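Local coordinates for secreted protein (Kutzneria albida DSM 43870, PDB 5M6Q) that is a microbial transglutaminase, a family that probably cross-links proteins by acyl transfer from a glutamine side chain to an amine, and serves for site-specific protein labelling, at residues A[54-59]-A[114-119]; A[127-132]-A[171-176]; A[133-138]-A[160-165]. All blocks are in the same frame, centred on the assembly; numbering follows the deposited sequence.

Interaction 1: A[54-59]-A[114-119]; sequences NREDLS and PSWIDS
R55 lays its guanidinium against the ring of P114, whose CG stands 3.7 Å from R55 CZ, over the centre of the group, while CD1 of L58 covers the opposite face. A flat cation suits this slot because its faces accept apolar carbon and its edge keeps its hydrogen bonds. Farther back along the chain, R55 CG touches the CD1 methyl of I117. R55 NH1 bonds to the backbone oxygen of F221. NE and NH2 grip the carboxylate of D57 side-on in a salt bridge, in the guanidinium plane: NE to OD1 at 3.1 Å and NH2 to OD2 at 2.8 Å, both nearly straight.

Two type I turns face each other here, R55 to L58 after helix 47-53 and P114 to I117 after helix 109-112. E56, exposed in the first turn, passes its extended chain across the benzo end of W116 at a slant; its CG lies 3.7 Å from CH2, and the carboxylate stands almost upright to the indole plane (87°). D57 comes in at the pyrrole edge of the same ring, its CG 3.4 Å from W116 NE1. With CG between the backbone N and carbonyl carbon (chi1 59°), its carboxylate meets R55 with its oxygens and the indole edge with CG, and its charge is probably balanced largely by the arginine.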
loop_
_atom_site.group_PDB
_atom_site.type_symbol
_atom_site.label_atom_id
_atom_site.label_comp_id
_atom_site.label_asym_id
_atom_site.label_seq_id
_atom_site.Cartn_x
_atom_site.Cartn_y
_atom_site.Cartn_z
ATOM N N ASN A 54 3.803 -4.246 -9.218
ATOM C CA ASN A 54 4.415 -4.679 -10.481
ATOM C C ASN A 54 5.880 -5.035 -10.252
ATOM O O ASN A 54 6.737 -4.785 -11.088
ATOM C CB ASN A 54 4.281 -3.588 -11.559
ATOM C CG ASN A 54 4.643 -4.091 -12.965
ATOM O OD1 ASN A 54 4.627 -5.290 -13.224
ATOM N ND2 ASN A 54 4.960 -3.169 -13.866
ATOM N N ARG A 55 6.150 -5.620 -9.096
ATOM C CA ARG A 55 7.513 -5.888 -8.674
ATOM C C ARG A 55 7.731 -7.330 -8.290
ATOM O O ARG A 55 7.276 -7.781 -7.233
ATOM C CB ARG A 55 7.871 -4.990 -7.507
ATOM C CG ARG A 55 8.327 -3.649 -7.979
ATOM C CD ARG A 55 8.666 -2.794 -6.819
ATOM N NE ARG A 55 9.659 -3.402 -5.945
ATOM C CZ ARG A 55 10.025 -2.866 -4.789
ATOM N NH1 ARG A 55 9.464 -1.725 -4.404
ATOM N NH2 ARG A 55 10.932 -3.459 -4.025
ATOM N N GLU A 56 8.466 -8.039 -9.139
ATOM C CA GLU A 56 8.661 -9.468 -8.957
ATOM C C GLU A 56 9.477 -9.788 -7.716
ATOM O O GLU A 56 9.436 -10.910 -7.228
ATOM C CB GLU A 56 9.329 -10.063 -10.187
ATOM C CG GLU A 56 10.704 -9.508 -10.456
ATOM C CD GLU A 56 11.327 -10.123 -11.689
ATOM O OE1 GLU A 56 11.583 -11.351 -11.678
ATOM O OE2 GLU A 56 11.525 -9.377 -12.673
ATOM N N ASP A 57 10.210 -8.806 -7.199
ATOM C CA ASP A 57 11.029 -9.017 -6.009
ATOM C C ASP A 57 10.206 -8.988 -4.718
ATOM O O ASP A 57 10.740 -9.219 -3.625
ATOM C CB ASP A 57 12.144 -7.966 -5.927
ATOM C CG ASP A 57 11.613 -6.540 -5.876
ATOM O OD1 ASP A 57 10.677 -6.207 -6.641
ATOM O OD2 ASP A 57 12.143 -5.742 -5.078
ATOM N N LEU A 58 8.912 -8.707 -4.841
ATOM C CA LEU A 58 8.039 -8.640 -3.671
ATOM C C LEU A 58 7.026 -9.776 -3.646
ATOM O O LEU A 58 6.416 -10.099 -4.660
ATOM C CB LEU A 58 7.296 -7.307 -3.636
ATOM C CG LEU A 58 8.185 -6.082 -3.439
ATOM C CD1 LEU A 58 7.363 -4.832 -3.631
ATOM C CD2 LEU A 58 8.812 -6.108 -2.061
ATOM N N SER A 59 6.861 -10.392 -2.488
ATOM C CA SER A 59 5.746 -11.303 -2.309
ATOM C C SER A 59 4.713 -10.619 -1.408
ATOM O O SER A 59 3.521 -10.841 -1.556
ATOM C CB SER A 59 6.208 -12.642 -1.733
ATOM O OG SER A 59 6.850 -12.455 -0.491
ATOM N N PRO A 114 14.309 -0.292 -4.663
ATOM C CA PRO A 114 14.834 -1.541 -5.224
ATOM C C PRO A 114 16.012 -1.290 -6.169
ATOM O O PRO A 114 15.798 -0.872 -7.297
ATOM C CB PRO A 114 13.634 -2.123 -5.973
ATOM C CG PRO A 114 12.806 -0.920 -6.341
ATOM C CD PRO A 114 12.998 0.077 -5.233
ATOM N N SER A 115 17.230 -1.556 -5.706
ATOM C CA SER A 115 18.457 -1.291 -6.475
ATOM C C SER A 115 18.506 -1.886 -7.887
ATOM O O SER A 115 19.111 -1.299 -8.780
ATOM C CB SER A 115 19.671 -1.800 -5.697
ATOM O OG SER A 115 19.673 -1.250 -4.395
ATOM N N TRP A 116 17.877 -3.036 -8.096
ATOM C CA TRP A 116 17.977 -3.716 -9.388
ATOM C C TRP A 116 17.017 -3.166 -10.459
ATOM O O TRP A 116 17.122 -3.535 -11.631
ATOM C CB TRP A 116 17.732 -5.207 -9.203
ATOM C CG TRP A 116 16.335 -5.493 -8.813
ATOM C CD1 TRP A 116 15.811 -5.461 -7.553
ATOM C CD2 TRP A 116 15.260 -5.840 -9.689
ATOM N NE1 TRP A 116 14.473 -5.774 -7.590
ATOM C CE2 TRP A 116 14.110 -6.010 -8.891
ATOM C CE3 TRP A 116 15.158 -6.024 -11.072
ATOM C CZ2 TRP A 116 12.872 -6.360 -9.431
ATOM C CZ3 TRP A 116 13.931 -6.374 -11.607
ATOM C CH2 TRP A 116 12.802 -6.534 -10.790
ATOM N N ILE A 117 16.081 -2.303 -10.070
ATOM C CA ILE A 117 15.228 -1.635 -11.048
ATOM C C ILE A 117 15.761 -0.229 -11.317
ATOM O O ILE A 117 15.942 0.557 -10.391
ATOM C CB ILE A 117 13.762 -1.583 -10.577
ATOM C CG1 ILE A 117 13.233 -2.998 -10.334
ATOM C CG2 ILE A 117 12.884 -0.866 -11.603
ATOM C CD1 ILE A 117 11.884 -3.033 -9.616
ATOM N N ASP A 118 16.018 0.096 -12.577
ATOM C CA ASP A 118 16.487 1.441 -12.901
ATOM C C ASP A 118 15.475 2.524 -12.481
ATOM O O ASP A 118 14.269 2.395 -12.700
ATOM C CB ASP A 118 16.790 1.544 -14.390
ATOM C CG ASP A 118 17.267 2.922 -14.784
ATOM O OD1 ASP A 118 18.375 3.315 -14.361
ATOM O OD2 ASP A 118 16.531 3.621 -15.508
ATOM N N SER A 119 15.969 3.598 -11.883
ATOM C CA SER A 119 15.085 4.544 -11.206
ATOM C C SER A 119 14.121 5.252 -12.168
ATOM O O SER A 119 13.091 5.757 -11.743
ATOM C CB SER A 119 15.909 5.577 -10.428
ATOM O OG SER A 119 16.812 6.242 -11.293
#

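Interaction 2: A[127-132]-A[171-176]; sequences FSKRFY and VNFDYG
K129 and Y175 form a non-hydrogen-bonded pair of two antiparallel strands, and their side chains run alongside each other in the same direction. Starting from the lysine backbone, CB lies near the D174 carbonyl oxygen and Y175 CE2. CG, anti to the backbone N (chi1 176°), sits over one face of that ring, toward the rim, in a CH-pi contact, 4.2 Å from its centroid. CD and CE continue toward the phenol end, CD 3.7 Å from Y175 OH. The bend at chi4 (59°) then brings NZ to 2.8 Å from Y175 OH, where it donates a hydrogen bond; F173 CB is also close to the ammonium. A long side chain with a polar tip suits this buried place: its methylenes cover an aromatic ring and its nitrogen meets a hydroxyl, with Y162 OH as another partner.

F127 touches the edge of the Y175 ring, CD1 to CD2 3.8 Å, with the two ring planes turned by 41°. On the other face of the sheet R130 and D174 are neighbours through their CB atoms, but their charged ends part: R130 NH1 reaches the backbone oxygens of Y205 and R207, and D174 OD2 reaches H187.

Main-chain bonds join S128 with G176 and R130 with D174 in both directions. Beyond them a water bridges Y132 N and N172 O as the chains splay. These strands, 122-131 and 174-179, are central neighbours in the antiparallel sheet; strand 214-223 flanks the first and 184-188 the second, while T49 of helix 47-53 packs against F127 and Y175.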
loop_
_atom_site.group_PDB
_atom_site.type_symbol
_atom_site.label_atom_id
_atom_site.label_comp_id
_atom_site.label_asym_id
_atom_site.label_seq_id
_atom_site.Cartn_x
_atom_site.Cartn_y
_atom_site.Cartn_z
ATOM N N PHE A 127 -0.555 2.689 -0.612
ATOM C CA PHE A 127 -1.633 1.800 -0.246
ATOM C C PHE A 127 -1.854 1.975 1.237
ATOM O O PHE A 127 -0.991 2.489 1.934
ATOM C CB PHE A 127 -1.317 0.349 -0.620
ATOM C CG PHE A 127 -0.095 -0.193 0.041
ATOM C CD1 PHE A 127 -0.172 -0.795 1.288
ATOM C CD2 PHE A 127 1.137 -0.128 -0.593
ATOM C CE1 PHE A 127 0.967 -1.309 1.905
ATOM C CE2 PHE A 127 2.277 -0.630 0.022
ATOM C CZ PHE A 127 2.185 -1.230 1.266
ATOM N N SER A 128 -3.017 1.552 1.716
ATOM C CA SER A 128 -3.355 1.664 3.115
ATOM C C SER A 128 -3.572 0.293 3.690
ATOM O O SER A 128 -4.306 -0.525 3.128
ATOM C CB SER A 128 -4.615 2.500 3.315
ATOM O OG SER A 128 -4.904 2.575 4.697
ATOM N N LYS A 129 -2.955 0.053 4.833
ATOM C CA LYS A 129 -3.057 -1.231 5.474
ATOM C C LYS A 129 -3.756 -1.095 6.814
ATOM O O LYS A 129 -3.428 -0.225 7.619
ATOM C CB LYS A 129 -1.664 -1.851 5.655
ATOM C CG LYS A 129 -1.659 -3.158 6.414
ATOM C CD LYS A 129 -0.210 -3.517 6.818
ATOM C CE LYS A 129 -0.161 -4.747 7.689
ATOM N NZ LYS A 129 -0.757 -5.956 7.018
ATOM N N ARG A 130 -4.721 -1.972 7.042
ATOM C CA ARG A 130 -5.407 -2.051 8.312
ATOM C C ARG A 130 -5.012 -3.358 8.987
ATOM O O ARG A 130 -4.911 -4.409 8.339
ATOM C CB ARG A 130 -6.926 -1.975 8.122
ATOM C CG ARG A 130 -7.399 -0.756 7.320
ATOM C CD ARG A 130 -8.922 -0.606 7.349
ATOM N NE ARG A 130 -9.453 -0.486 8.711
ATOM C CZ ARG A 130 -10.747 -0.381 9.013
ATOM N NH1 ARG A 130 -11.663 -0.359 8.049
ATOM N NH2 ARG A 130 -11.130 -0.292 10.279
ATOM N N PHE A 131 -4.780 -3.293 10.285
ATOM C CA PHE A 131 -4.273 -4.446 11.009
ATOM C C PHE A 131 -4.603 -4.357 12.496
ATOM O O PHE A 131 -5.228 -3.400 12.959
ATOM C CB PHE A 131 -2.757 -4.584 10.787
ATOM C CG PHE A 131 -1.944 -3.404 11.283
ATOM C CD1 PHE A 131 -1.855 -2.233 10.536
ATOM C CD2 PHE A 131 -1.238 -3.486 12.480
ATOM C CE1 PHE A 131 -1.091 -1.162 10.972
ATOM C CE2 PHE A 131 -0.461 -2.406 12.932
ATOM C CZ PHE A 131 -0.391 -1.244 12.178
ATOM N N TYR A 132 -4.196 -5.382 13.234
ATOM C CA TYR A 132 -4.459 -5.487 14.660
ATOM C C TYR A 132 -3.171 -5.190 15.426
ATOM O O TYR A 132 -2.098 -5.664 15.062
ATOM C CB TYR A 132 -4.995 -6.886 14.981
ATOM C CG TYR A 132 -5.390 -7.146 16.419
ATOM C CD1 TYR A 132 -6.257 -6.310 17.096
ATOM C CD2 TYR A 132 -4.910 -8.262 17.081
ATOM C CE1 TYR A 132 -6.630 -6.580 18.411
ATOM C CE2 TYR A 132 -5.276 -8.545 18.377
ATOM C CZ TYR A 132 -6.131 -7.712 19.038
ATOM O OH TYR A 132 -6.464 -8.019 20.337
ATOM N N VAL A 171 -10.095 -11.433 10.533
ATOM C CA VAL A 171 -9.152 -11.461 9.411
ATOM C C VAL A 171 -7.873 -10.711 9.812
ATOM O O VAL A 171 -7.946 -9.726 10.547
ATOM C CB VAL A 171 -9.791 -10.855 8.142
ATOM C CG1 VAL A 171 -8.841 -10.922 6.958
ATOM C CG2 VAL A 171 -11.098 -11.571 7.815
ATOM N N ASN A 172 -6.713 -11.163 9.338
ATOM C CA ASN A 172 -5.444 -10.551 9.745
ATOM C C ASN A 172 -5.310 -9.084 9.303
ATOM O O ASN A 172 -4.898 -8.228 10.088
ATOM C CB ASN A 172 -4.250 -11.361 9.214
ATOM C CG ASN A 172 -4.428 -11.814 7.767
ATOM O OD1 ASN A 172 -5.251 -11.281 7.017
ATOM N ND2 ASN A 172 -3.648 -12.808 7.369
ATOM N N PHE A 173 -5.674 -8.786 8.064
ATOM C CA PHE A 173 -5.430 -7.449 7.555
ATOM C C PHE A 173 -6.395 -7.050 6.448
ATOM O O PHE A 173 -7.148 -7.870 5.940
ATOM C CB PHE A 173 -3.982 -7.346 7.046
ATOM C CG PHE A 173 -3.571 -8.480 6.144
ATOM C CD1 PHE A 173 -4.210 -8.693 4.927
ATOM C CD2 PHE A 173 -2.547 -9.335 6.515
ATOM C CE1 PHE A 173 -3.833 -9.735 4.090
ATOM C CE2 PHE A 173 -2.165 -10.388 5.684
ATOM C CZ PHE A 173 -2.811 -10.580 4.468
ATOM N N ASP A 174 -6.360 -5.773 6.084
ATOM C CA ASP A 174 -6.868 -5.349 4.793
ATOM C C ASP A 174 -5.782 -4.490 4.155
ATOM O O ASP A 174 -5.005 -3.819 4.856
ATOM C CB ASP A 174 -8.194 -4.581 4.921
ATOM C CG ASP A 174 -9.054 -4.657 3.641
ATOM O OD1 ASP A 174 -8.590 -5.197 2.611
ATOM O OD2 ASP A 174 -10.206 -4.182 3.661
ATOM N N TYR A 175 -5.700 -4.562 2.835
ATOM C CA TYR A 175 -4.851 -3.689 2.027
ATOM C C TYR A 175 -5.714 -2.964 1.041
ATOM O O TYR A 175 -6.535 -3.592 0.379
ATOM C CB TYR A 175 -3.804 -4.487 1.251
ATOM C CG TYR A 175 -2.682 -4.987 2.107
ATOM C CD1 TYR A 175 -2.824 -6.143 2.867
ATOM C CD2 TYR A 175 -1.484 -4.296 2.170
ATOM C CE1 TYR A 175 -1.777 -6.601 3.675
ATOM C CE2 TYR A 175 -0.435 -4.747 2.970
ATOM C CZ TYR A 175 -0.589 -5.898 3.713
ATOM O OH TYR A 175 0.453 -6.333 4.503
ATOM N N GLY A 176 -5.503 -1.660 0.909
ATOM C CA GLY A 176 -6.223 -0.873 -0.070
ATOM C C GLY A 176 -5.276 -0.094 -0.962
ATOM O O GLY A 176 -4.510 0.737 -0.497
HETATM O O HOH W 1 -2.969 -7.717 11.798
#

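Interaction 3: A[133-138]-A[160-165]; sequences SWQNPD and STYRYR
This is a hydrogen-bonded contact between two irregular loops, in which the side-chain amide of Q135 bonds to the backbone of 160-165. Q135 OE1 accepts from two backbone nitrogens, R163 N at 2.9 Å and R165 N at 2.8 Å; the latter lies in the carbonyl plane, on a lone pair. NE2 returns a bond to R165 O at 2.8 Å and gives another to Y132 O. Glutamine suits the place because its terminal amide both accepts and donates, and two methylenes give it the reach to the other loop. Its chain folds at chi2 (-60°), and the amide lies beside the CD1-CE1 side of the Y162 ring, CD 3.4 Å from CE1, the planes 28° apart.

Two arginines return the grip from the other loop. R163 NH1 meets Q135 O at 2.7 Å, in the plane of that carbonyl, and R165, extended as far as NE, sets NH1 2.7 Å from W134 O. Both oxygens lie in the respective guanidinium planes. P137 CB lies over one face of the R165 guanidinium, toward its rim.

The loop 133-138 leads from strand 122-131 to helix 141-146, against which W134 packs, whereas 160-165 precedes strand 174-179 and sets Y162 edge-to-face on F131.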
loop_
_atom_site.group_PDB
_atom_site.type_symbol
_atom_site.label_atom_id
_atom_site.label_comp_id
_atom_site.label_asym_id
_atom_site.label_seq_id
_atom_site.Cartn_x
_atom_site.Cartn_y
_atom_site.Cartn_z
ATOM N N SER A 133 -3.287 -4.396 16.481
ATOM C CA SER A 133 -2.126 -3.879 17.198
ATOM C C SER A 133 -1.452 -4.922 18.065
ATOM O O SER A 133 -0.245 -4.864 18.271
ATOM C CB SER A 133 -2.527 -2.694 18.074
ATOM O OG SER A 133 -3.475 -3.098 19.033
ATOM N N TRP A 134 -2.227 -5.880 18.560
ATOM C CA TRP A 134 -1.707 -6.850 19.517
ATOM C C TRP A 134 -0.960 -7.980 18.808
ATOM O O TRP A 134 -1.450 -9.101 18.728
ATOM C CB TRP A 134 -2.853 -7.414 20.368
ATOM C CG TRP A 134 -2.509 -7.583 21.813
ATOM C CD1 TRP A 134 -1.391 -8.180 22.320
ATOM C CD2 TRP A 134 -3.285 -7.169 22.939
ATOM N NE1 TRP A 134 -1.418 -8.153 23.688
ATOM C CE2 TRP A 134 -2.571 -7.540 24.097
ATOM C CE3 TRP A 134 -4.510 -6.515 23.083
ATOM C CZ2 TRP A 134 -3.046 -7.288 25.385
ATOM C CZ3 TRP A 134 -4.981 -6.261 24.366
ATOM C CH2 TRP A 134 -4.250 -6.648 25.498
ATOM N N GLN A 135 0.236 -7.684 18.311
ATOM C CA GLN A 135 0.923 -8.580 17.386
ATOM C C GLN A 135 1.631 -9.722 18.097
ATOM O O GLN A 135 2.041 -10.705 17.474
ATOM C CB GLN A 135 1.917 -7.780 16.534
ATOM C CG GLN A 135 1.243 -7.045 15.371
ATOM C CD GLN A 135 0.529 -7.997 14.430
ATOM O OE1 GLN A 135 1.162 -8.818 13.759
ATOM N NE2 GLN A 135 -0.792 -7.900 14.382
ATOM N N ASN A 136 1.780 -9.578 19.409
ATOM C CA ASN A 136 2.323 -10.626 20.261
ATOM C C ASN A 136 1.395 -10.748 21.443
ATOM O O ASN A 136 1.227 -9.793 22.194
ATOM C CB ASN A 136 3.743 -10.293 20.718
ATOM C CG ASN A 136 4.401 -11.431 21.486
ATOM O OD1 ASN A 136 3.749 -12.177 22.221
ATOM N ND2 ASN A 136 5.711 -11.568 21.309
ATOM N N PRO A 137 0.779 -11.927 21.612
ATOM C CA PRO A 137 -0.208 -12.088 22.685
ATOM C C PRO A 137 0.420 -11.886 24.073
ATOM O O PRO A 137 -0.302 -11.645 25.034
ATOM C CB PRO A 137 -0.710 -13.520 22.489
ATOM C CG PRO A 137 0.339 -14.206 21.679
ATOM C CD PRO A 137 0.998 -13.165 20.847
ATOM N N ASP A 138 1.750 -11.948 24.148
ATOM C CA ASP A 138 2.472 -11.703 25.391
ATOM C C ASP A 138 2.558 -10.214 25.749
ATOM O O ASP A 138 2.760 -9.873 26.915
ATOM C CB ASP A 138 3.890 -12.279 25.313
ATOM C CG ASP A 138 3.912 -13.803 25.342
ATOM O OD1 ASP A 138 2.989 -14.402 25.941
ATOM O OD2 ASP A 138 4.859 -14.395 24.767
ATOM N N SER A 160 8.341 -2.498 12.321
ATOM C CA SER A 160 9.296 -3.605 12.389
ATOM C C SER A 160 8.829 -4.753 13.290
ATOM O O SER A 160 9.235 -5.887 13.086
ATOM C CB SER A 160 10.660 -3.104 12.851
ATOM O OG SER A 160 10.578 -2.556 14.140
ATOM N N THR A 161 7.972 -4.469 14.269
ATOM C CA THR A 161 7.460 -5.521 15.155
ATOM C C THR A 161 6.285 -6.287 14.568
ATOM O O THR A 161 5.806 -7.248 15.181
ATOM C CB THR A 161 6.974 -4.969 16.508
ATOM O OG1 THR A 161 5.986 -3.959 16.278
ATOM C CG2 THR A 161 8.128 -4.410 17.325
ATOM N N TYR A 162 5.808 -5.862 13.399
ATOM C CA TYR A 162 4.586 -6.428 12.848
ATOM C C TYR A 162 4.779 -7.869 12.357
ATOM O O TYR A 162 5.724 -8.161 11.636
ATOM C CB TYR A 162 4.060 -5.538 11.719
ATOM C CG TYR A 162 2.772 -6.052 11.164
ATOM C CD1 TYR A 162 1.596 -5.980 11.911
ATOM C CD2 TYR A 162 2.727 -6.643 9.914
ATOM C CE1 TYR A 162 0.410 -6.481 11.422
ATOM C CE2 TYR A 162 1.553 -7.129 9.410
ATOM C CZ TYR A 162 0.392 -7.041 10.168
ATOM O OH TYR A 162 -0.781 -7.529 9.663
ATOM N N ARG A 163 3.875 -8.762 12.751
ATOM C CA ARG A 163 4.011 -10.202 12.460
ATOM C C ARG A 163 2.822 -10.805 11.704
ATOM O O ARG A 163 2.676 -12.026 11.670
ATOM C CB ARG A 163 4.183 -10.993 13.760
ATOM C CG ARG A 163 5.175 -10.428 14.743
ATOM C CD ARG A 163 5.175 -11.240 16.041
ATOM N NE ARG A 163 5.165 -12.683 15.792
ATOM C CZ ARG A 163 4.235 -13.528 16.238
ATOM N NH1 ARG A 163 3.224 -13.085 16.987
ATOM N NH2 ARG A 163 4.323 -14.823 15.940
ATOM N N TYR A 164 1.959 -9.964 11.143
ATOM C CA TYR A 164 0.762 -10.429 10.432
ATOM C C TYR A 164 -0.188 -11.268 11.292
ATOM O O TYR A 164 -0.927 -12.106 10.767
ATOM C CB TYR A 164 1.149 -11.233 9.191
ATOM C CG TYR A 164 1.942 -10.437 8.186
ATOM C CD1 TYR A 164 1.308 -9.696 7.198
ATOM C CD2 TYR A 164 3.327 -10.423 8.231
ATOM C CE1 TYR A 164 2.031 -8.960 6.286
ATOM C CE2 TYR A 164 4.062 -9.698 7.325
ATOM C CZ TYR A 164 3.419 -8.967 6.357
ATOM O OH TYR A 164 4.175 -8.245 5.460
ATOM N N ARG A 165 -0.187 -11.028 12.597
ATOM C CA ARG A 165 -1.092 -11.725 13.499
ATOM C C ARG A 165 -2.492 -11.122 13.483
ATOM O O ARG A 165 -2.642 -9.915 13.633
ATOM C CB ARG A 165 -0.564 -11.695 14.935
ATOM C CG ARG A 165 -1.454 -12.501 15.890
ATOM C CD ARG A 165 -1.013 -12.443 17.363
ATOM N NE ARG A 165 -1.925 -13.231 18.185
ATOM C CZ ARG A 165 -2.660 -12.740 19.174
ATOM N NH1 ARG A 165 -2.567 -11.460 19.491
ATOM N NH2 ARG A 165 -3.481 -13.535 19.856
#

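In the fold
Interactions 2 and 3 form one continuous region, their centres about 13 Å apart. Segment 127-132 runs straight into 133-138, and the chain between the strands of interaction 2 contains all of interaction 3. They also meet where N172 CB lies 3.7 Å from Y164 O and Y175 OH packs 3.5 Å from Y164 CE1. Y132 and R165, one from each contact, both bind the sulfonate oxygen O2S of a MES molecule, probably from the crystallisation liquor. Interaction 1 stands apart, its centre about 22 Å from that of interaction 2, across the chain's centre, and 27 Å from that of interaction 3; nearest atoms are about 8 and 7 Å away. Strand 122-131 links its second loop to the sheet of interaction 2.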